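Local structure of putative PLP-dependent aminotransferase (3JU7) at residues 69-73 and 180-184; 13-18 and 245-249; 59-63 and 196-200. The protein probably transfers amino groups with the help of pyridoxal phosphate. One frame throughout, in Å; residues are numbered along the deposited sequence.

Contact 1. Residues 69-73 and 180-184; sequences AIQLK and SGMII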
loop_
_atom_site.group_PDB
_atom_site.type_symbol
_atom_site.label_atom_id
_atom_site.label_comp_id
_atom_site.label_asym_id
_atom_site.label_seq_id
_atom_site.Cartn_x
_atom_site.Cartn_y
_atom_site.Cartn_z
ATOM N N ALA A 69 9.321 7.598 -2.728
ATOM C CA ALA A 69 10.589 8.082 -3.285
ATOM C C ALA A 69 10.454 9.474 -3.939
ATOM O O ALA A 69 11.235 10.364 -3.653
ATOM C CB ALA A 69 11.198 7.057 -4.253
ATOM N N ILE A 70 9.460 9.660 -4.775
ATOM C CA ILE A 70 9.217 10.965 -5.418
ATOM C C ILE A 70 8.900 12.049 -4.383
ATOM O O ILE A 70 9.468 13.133 -4.432
ATOM C CB ILE A 70 8.064 10.856 -6.446
ATOM C CG1 ILE A 70 8.539 10.066 -7.672
ATOM C CG2 ILE A 70 7.494 12.248 -6.854
ATOM C CD1 ILE A 70 7.436 9.375 -8.414
ATOM N N GLN A 71 7.997 11.732 -3.446
ATOM C CA GLN A 71 7.646 12.647 -2.347
ATOM C C GLN A 71 8.904 13.058 -1.564
ATOM O O GLN A 71 9.098 14.225 -1.339
ATOM C CB GLN A 71 6.611 12.008 -1.402
ATOM C CG GLN A 71 6.224 12.906 -0.234
ATOM C CD GLN A 71 5.604 14.229 -0.676
ATOM O OE1 GLN A 71 4.891 14.289 -1.671
ATOM N NE2 GLN A 71 5.894 15.292 0.061
ATOM N N LEU A 72 9.768 12.118 -1.178
ATOM C CA LEU A 72 11.019 12.479 -0.474
ATOM C C LEU A 72 11.975 13.334 -1.311
ATOM O O LEU A 72 12.554 14.293 -0.838
ATOM C CB LEU A 72 11.787 11.214 -0.031
ATOM C CG LEU A 72 13.160 11.433 0.598
ATOM C CD1 LEU A 72 12.984 12.166 1.922
ATOM C CD2 LEU A 72 13.902 10.110 0.761
ATOM N N LYS A 73 12.154 12.952 -2.567
ATOM C CA LYS A 73 13.245 13.461 -3.372
ATOM C C LYS A 73 12.853 14.648 -4.256
ATOM O O LYS A 73 13.714 15.347 -4.736
ATOM C CB LYS A 73 13.775 12.316 -4.230
ATOM C CG LYS A 73 14.625 11.341 -3.419
ATOM C CD LYS A 73 15.345 10.312 -4.232
ATOM C CE LYS A 73 16.343 10.880 -5.255
ATOM N NZ LYS A 73 17.672 11.225 -4.736
ATOM N N SER A 180 23.189 7.041 -6.897
ATOM C CA SER A 180 22.924 8.057 -5.890
ATOM C C SER A 180 21.458 8.319 -5.655
ATOM O O SER A 180 21.085 8.685 -4.557
ATOM C CB SER A 180 23.550 9.367 -6.307
ATOM O OG SER A 180 24.934 9.200 -6.320
ATOM N N GLY A 181 20.646 8.203 -6.704
ATOM C CA GLY A 181 19.212 8.395 -6.572
ATOM C C GLY A 181 18.564 7.177 -5.950
ATOM O O GLY A 181 19.183 6.448 -5.164
HETATM N N MSE A 182 17.307 6.955 -6.309
HETATM C CA MSE A 182 16.581 5.793 -5.822
HETATM C C MSE A 182 16.140 4.932 -6.986
HETATM O O MSE A 182 15.878 5.450 -8.072
HETATM C CB MSE A 182 15.386 6.230 -4.990
HETATM C CG MSE A 182 15.826 6.521 -3.601
HETATM SE SE MSE A 182 14.585 7.255 -2.358
HETATM C CE MSE A 182 15.604 6.572 -0.855
ATOM N N ILE A 183 16.130 3.621 -6.748
ATOM C CA ILE A 183 15.624 2.635 -7.701
ATOM C C ILE A 183 14.462 1.879 -7.052
ATOM O O ILE A 183 14.574 1.386 -5.928
ATOM C CB ILE A 183 16.746 1.675 -8.165
ATOM C CG1 ILE A 183 17.995 2.526 -8.515
ATOM C CG2 ILE A 183 16.252 0.823 -9.281
ATOM C CD1 ILE A 183 18.811 2.137 -9.660
ATOM N N ILE A 184 13.343 1.831 -7.760
ATOM C CA ILE A 184 12.161 1.103 -7.347
ATOM C C ILE A 184 12.013 -0.196 -8.161
ATOM O O ILE A 184 12.144 -0.211 -9.367
ATOM C CB ILE A 184 10.871 1.934 -7.549
ATOM C CG1 ILE A 184 11.005 3.376 -6.978
ATOM C CG2 ILE A 184 9.703 1.199 -6.952
ATOM C CD1 ILE A 184 11.845 3.514 -5.677
HETATM O O HOH W 1 18.568 9.353 -3.143
#

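Contact 2. Residues 13-18 and 245-249; sequences VPVIEY and ATMKK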
loop_
_atom_site.group_PDB
_atom_site.type_symbol
_atom_site.label_atom_id
_atom_site.label_comp_id
_atom_site.label_asym_id
_atom_site.label_seq_id
_atom_site.Cartn_x
_atom_site.Cartn_y
_atom_site.Cartn_z
ATOM N N VAL A 13 7.003 -19.244 -5.419
ATOM C CA VAL A 13 7.435 -20.452 -4.726
ATOM C C VAL A 13 6.303 -21.073 -3.863
ATOM O O VAL A 13 5.542 -20.369 -3.218
ATOM C CB VAL A 13 8.695 -20.225 -3.909
ATOM C CG1 VAL A 13 9.773 -19.759 -4.847
ATOM C CG2 VAL A 13 8.454 -19.231 -2.809
ATOM N N PRO A 14 6.168 -22.397 -3.900
ATOM C CA PRO A 14 5.125 -23.069 -3.155
ATOM C C PRO A 14 5.279 -22.952 -1.649
ATOM O O PRO A 14 6.389 -22.770 -1.170
ATOM C CB PRO A 14 5.305 -24.551 -3.552
ATOM C CG PRO A 14 6.289 -24.577 -4.598
ATOM C CD PRO A 14 7.070 -23.349 -4.561
ATOM N N VAL A 15 4.185 -23.155 -0.914
ATOM C CA VAL A 15 4.211 -22.965 0.541
ATOM C C VAL A 15 5.319 -23.784 1.266
ATOM O O VAL A 15 5.928 -23.283 2.208
ATOM C CB VAL A 15 2.828 -23.200 1.211
ATOM C CG1 VAL A 15 2.257 -24.627 0.887
ATOM C CG2 VAL A 15 2.935 -22.911 2.739
ATOM N N ILE A 16 5.633 -24.985 0.809
ATOM C CA ILE A 16 6.617 -25.801 1.567
ATOM C C ILE A 16 7.969 -25.036 1.715
ATOM O O ILE A 16 8.659 -25.189 2.699
ATOM C CB ILE A 16 6.817 -27.204 0.930
ATOM C CG1 ILE A 16 7.518 -28.193 1.880
ATOM C CG2 ILE A 16 7.639 -27.112 -0.360
ATOM C CD1 ILE A 16 6.678 -28.792 2.941
ATOM N N GLU A 17 8.284 -24.186 0.733
ATOM C CA GLU A 17 9.545 -23.443 0.657
ATOM C C GLU A 17 9.711 -22.315 1.666
ATOM O O GLU A 17 10.838 -21.970 1.969
ATOM C CB GLU A 17 9.729 -22.882 -0.763
ATOM C CG GLU A 17 9.812 -23.928 -1.874
ATOM C CD GLU A 17 11.015 -24.862 -1.771
ATOM O OE1 GLU A 17 11.922 -24.632 -0.932
ATOM O OE2 GLU A 17 11.065 -25.840 -2.533
ATOM N N TYR A 18 8.606 -21.742 2.173
ATOM C CA TYR A 18 8.672 -20.752 3.255
ATOM C C TYR A 18 7.892 -21.144 4.532
ATOM O O TYR A 18 7.563 -20.280 5.327
ATOM C CB TYR A 18 8.228 -19.362 2.766
ATOM C CG TYR A 18 6.873 -19.343 2.123
ATOM C CD1 TYR A 18 6.728 -19.611 0.777
ATOM C CD2 TYR A 18 5.738 -19.113 2.879
ATOM C CE1 TYR A 18 5.481 -19.625 0.191
ATOM C CE2 TYR A 18 4.493 -19.130 2.318
ATOM C CZ TYR A 18 4.357 -19.381 0.979
ATOM O OH TYR A 18 3.110 -19.403 0.447
ATOM N N ALA A 245 12.277 -16.980 0.426
ATOM C CA ALA A 245 12.228 -18.275 -0.243
ATOM C C ALA A 245 12.439 -18.078 -1.720
ATOM O O ALA A 245 12.952 -18.966 -2.384
ATOM C CB ALA A 245 10.871 -19.017 0.021
ATOM N N THR A 246 11.987 -16.940 -2.237
ATOM C CA THR A 246 12.165 -16.634 -3.629
ATOM C C THR A 246 13.636 -16.340 -3.935
ATOM O O THR A 246 14.083 -16.627 -5.040
ATOM C CB THR A 246 11.296 -15.466 -4.057
ATOM O OG1 THR A 246 9.933 -15.788 -3.788
ATOM C CG2 THR A 246 11.469 -15.161 -5.568
HETATM N N MSE A 247 14.379 -15.785 -2.965
HETATM C CA MSE A 247 15.811 -15.605 -3.114
HETATM C C MSE A 247 16.498 -16.953 -3.240
HETATM O O MSE A 247 17.450 -17.074 -3.990
HETATM C CB MSE A 247 16.470 -14.843 -1.932
HETATM C CG MSE A 247 16.213 -13.349 -1.876
HETATM SE SE MSE A 247 17.103 -12.397 -3.302
HETATM C CE MSE A 247 18.889 -12.812 -2.693
ATOM N N LYS A 248 16.060 -17.959 -2.497
ATOM C CA LYS A 248 16.766 -19.230 -2.571
ATOM C C LYS A 248 16.500 -19.958 -3.909
ATOM O O LYS A 248 17.362 -20.678 -4.418
ATOM C CB LYS A 248 16.537 -20.080 -1.301
ATOM C CG LYS A 248 15.312 -20.994 -1.240
ATOM C CD LYS A 248 15.203 -21.782 0.128
ATOM C CE LYS A 248 13.703 -22.143 0.493
ATOM N NZ LYS A 248 13.460 -22.916 1.761
ATOM N N LYS A 249 15.334 -19.731 -4.516
ATOM C CA LYS A 249 14.997 -20.383 -5.794
ATOM C C LYS A 249 15.217 -19.459 -6.983
ATOM O O LYS A 249 14.804 -19.776 -8.120
ATOM C CB LYS A 249 13.531 -20.841 -5.801
ATOM C CG LYS A 249 13.106 -21.605 -4.563
ATOM C CD LYS A 249 13.842 -22.911 -4.392
ATOM C CE LYS A 249 13.321 -23.982 -5.316
ATOM N NZ LYS A 249 13.705 -25.333 -4.795
HETATM O O HOH W 2 8.201 -16.665 -5.625
#

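Contact 3. Residues 59-63 and 196-200; sequences VANAT and GEGGL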
loop_
_atom_site.group_PDB
_atom_site.type_symbol
_atom_site.label_atom_id
_atom_site.label_comp_id
_atom_site.label_asym_id
_atom_site.label_seq_id
_atom_site.Cartn_x
_atom_site.Cartn_y
_atom_site.Cartn_z
ATOM N N VAL A 59 8.820 -2.438 0.482
ATOM C CA VAL A 59 7.588 -1.642 0.524
ATOM C C VAL A 59 6.431 -2.565 0.149
ATOM O O VAL A 59 6.665 -3.657 -0.353
ATOM C CB VAL A 59 7.633 -0.426 -0.399
ATOM C CG1 VAL A 59 8.664 0.575 0.124
ATOM C CG2 VAL A 59 7.934 -0.849 -1.844
ATOM N N ALA A 60 5.186 -2.135 0.370
ATOM C CA ALA A 60 4.056 -3.040 0.207
ATOM C C ALA A 60 3.783 -3.337 -1.257
ATOM O O ALA A 60 3.259 -4.394 -1.591
ATOM C CB ALA A 60 2.835 -2.508 0.904
ATOM N N ASN A 61 4.133 -2.383 -2.118
ATOM C CA ASN A 61 4.137 -2.550 -3.562
ATOM C C ASN A 61 4.982 -1.414 -4.199
ATOM O O ASN A 61 5.258 -0.378 -3.552
ATOM C CB ASN A 61 2.689 -2.652 -4.128
ATOM C CG ASN A 61 1.908 -1.367 -4.007
ATOM O OD1 ASN A 61 2.341 -0.314 -4.515
ATOM N ND2 ASN A 61 0.709 -1.443 -3.401
ATOM N N ALA A 62 5.418 -1.620 -5.433
ATOM C CA ALA A 62 6.318 -0.657 -6.138
ATOM C C ALA A 62 5.635 0.664 -6.396
ATOM O O ALA A 62 6.300 1.687 -6.455
ATOM C CB ALA A 62 6.815 -1.225 -7.474
ATOM N N THR A 63 4.311 0.651 -6.569
ATOM C CA THR A 63 3.615 1.911 -6.806
ATOM C C THR A 63 3.781 2.834 -5.615
ATOM O O THR A 63 4.155 4.005 -5.767
ATOM C CB THR A 63 2.156 1.712 -7.171
ATOM O OG1 THR A 63 2.119 0.808 -8.276
ATOM C CG2 THR A 63 1.522 3.079 -7.536
ATOM N N GLY A 196 3.686 -12.114 -4.888
ATOM C CA GLY A 196 2.305 -11.729 -4.586
ATOM C C GLY A 196 2.197 -10.227 -4.763
ATOM O O GLY A 196 2.114 -9.752 -5.874
ATOM N N GLU A 197 2.218 -9.500 -3.658
ATOM C CA GLU A 197 2.380 -8.052 -3.648
ATOM C C GLU A 197 3.635 -7.690 -2.839
ATOM O O GLU A 197 3.916 -8.277 -1.789
ATOM C CB GLU A 197 1.167 -7.369 -3.043
ATOM C CG GLU A 197 -0.109 -7.512 -3.862
ATOM C CD GLU A 197 -0.210 -6.566 -5.060
ATOM O OE1 GLU A 197 0.544 -5.574 -5.152
ATOM O OE2 GLU A 197 -1.094 -6.800 -5.908
ATOM N N GLY A 198 4.416 -6.764 -3.374
ATOM C CA GLY A 198 5.614 -6.310 -2.716
ATOM C C GLY A 198 6.472 -5.445 -3.632
ATOM O O GLY A 198 6.203 -5.311 -4.811
ATOM N N GLY A 199 7.520 -4.882 -3.071
ATOM C CA GLY A 199 8.468 -4.089 -3.809
ATOM C C GLY A 199 9.663 -3.771 -2.938
ATOM O O GLY A 199 9.703 -4.170 -1.767
ATOM N N LEU A 200 10.627 -3.056 -3.534
ATOM C CA LEU A 200 11.886 -2.704 -2.899
ATOM C C LEU A 200 12.400 -1.364 -3.434
ATOM O O LEU A 200 12.175 -1.001 -4.619
ATOM C CB LEU A 200 12.917 -3.766 -3.180
ATOM C CG LEU A 200 14.231 -3.757 -2.349
ATOM C CD1 LEU A 200 14.065 -4.435 -1.007
ATOM C CD2 LEU A 200 15.371 -4.373 -3.093
HETATM O O HOH W 3 3.389 -6.421 0.330
HETATM O O HOH W 4 -0.252 -4.129 -2.623
#

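Contact 1. Residues 69-73 and 180-184
Ala69 meets selenomethionine Met182 and Ile184 where helix 62-73 packs on the mixed sheet of the large domain, in the alpha/beta layering of fold-type I PLP-dependent enzymes. The helix segment runs nearly antiparallel to strand 182-184, at 166°, with the axes 10.3 Å apart at their closest. The methyl of Ala69 is small enough to sit between two longer side chains of the strand: its CB lies 3.9 Å from Met182 SE and equally 3.9 Å from Ile184 CD1. Because strand residues alternate, Met182 and Ile184 both face the helix, and Ile183 between them turns to the other side of the sheet. One turn further along, Leu72 brings CD2 to 4.2 Å from Met182 CE, a looser apolar touch; the leucine also touches Arg211 and Met215 of helix 206-215. Lys73 then ends the helix segment and does two jobs. Its aliphatic part lies obliquely over the Met182 chain, CD resting 3.7 Å from Met182 SE. The lysine chain bends at chi3 (61°) and again at chi4, which swings the amine toward the turn that precedes the strand. There Lys73 NZ comes to 3.7 Å from Gly181 CA. The ammonium forms a salt bridge with Glu152, while Ser180 OG bonds to Glu149, so two glutamates of helix 146-153 hold the polar rim of an otherwise hydrophobic contact. A water completes the link between the segments: it accepts a bond from Lys73 NZ at 2.6 Å and donates one to Ser180 O at 3.0 Å.

Contact 2. Residues 13-18 and 245-249
Glu17 folds back at chi2 (-63°), a bend that brings its carboxylate alongside Lys248 and Lys249, and Lys248 has a first torsion of 87° that sets CG between its backbone N and carbonyl carbon, from where the extended chain runs across to the loop. Its amine reaches two acceptors of the same residue. Lys248 NZ donates to Glu17 O at 2.8 Å, lying in the carbonyl plane on a lone pair with a C=O...N angle of 139°, and it forms a longer salt bridge with Glu17 OE1 at 3.5 Å. The other carboxylate oxygen, Glu17 OE2, pairs with Lys249 NZ, also at 3.5 Å, the two side chains crossing at about a right angle. One glutamate is shared by two lysines in a salt-bridge network at the protein surface, where long, flexible charged chains are at home. These bonds join the loop leading into helix 19-28 to the end of helix 237-248 and the residue after it, just where the chain passes on to helix 250-270. A calcium site lies close by: Asp20 is a calcium-binding residue of this protein, although no ion is bound to it in this chain. Beneath the charges the contact is apolar. Ala245, whose small CB allows close approach of the loop, packs 3.7 Å from Val13 CG2 and 3.8 Å from Tyr18 CB, near the plane of the tyrosine ring at its edge. Val13 spreads its branches, the second methyl, CG1, resting 3.8 Å from Lys249 CG. The same loop also meets the second subunit: Val15 N bonds to its Asp26 and Tyr18 packs on its Tyr238. Thr246 OG1, bonded to Ile242 O within its own helix, also accepts a hydrogen bond from a water that in turn accepts one from Val13 N.

Contact 3. Residues 59-63 and 196-200
Val59 N donates a straight hydrogen bond to Gly199 O, 3.0 Å long with an angle of 163° at the hydrogen, the donor standing above the carbonyl plane, 58° out of it; Gly199 N returns a weak bond to Val59 O at 3.1 Å. This antiparallel hydrogen-bonded pair joins strand 55-59 to strand 199-203, which runs against both its neighbours in the sheet, as in the large domain of fold-type I PLP enzymes. Past the pair the chain turns from strand into helix 62-73, and Ala62 N and Thr63 OG1 bond the phosphate of the pyridoxal-modified lysine at position 191. Asn61 stands at the N-cap position: its OD1 accepts from Leu64 N, while ND2 bonds to Asn232 O of the second subunit. A water accepts from Asn61 ND2 and donates to Glu197 OE1. That carboxylate also bonds Thr32 and Asn232 and forms a salt bridge with Lys234, all of the second subunit, so a long acid suits this border between subunits. Another water donates to both Ala60 O and Glu197 O. Gly198 CA makes a CH...O contact with Ala60 O at 3.2 Å. Glycine suits position 199, where Ala62 N and Val59 CG2 leave no room for a side chain. With chi1 at -68°, Val59 CG2 lies between its own N and carbonyl carbon, 3.6 Å from Gly199 C.

Contacts 1 and 3 share helix 62-73 and one sheet, in which strands 182-186 and 199-203 are neighbours. They touch directly, Ile184 CG2 lying 3.5 Å from Ala62 O. Contact 3, buried, pairs two strands of the sheet by backbone bonds just before the helix begins; contact 1, partly buried, fixes the helix's later turns through side-chain packing. Contact 2 stands apart, its centre about 17 Å from that of contact 3 and 29 Å from that of contact 1, and relies on lysine-glutamate pairs over a small apolar patch nearer the surface. Contacts 2 and 3 lie beside the second subunit and have polar bonds to it.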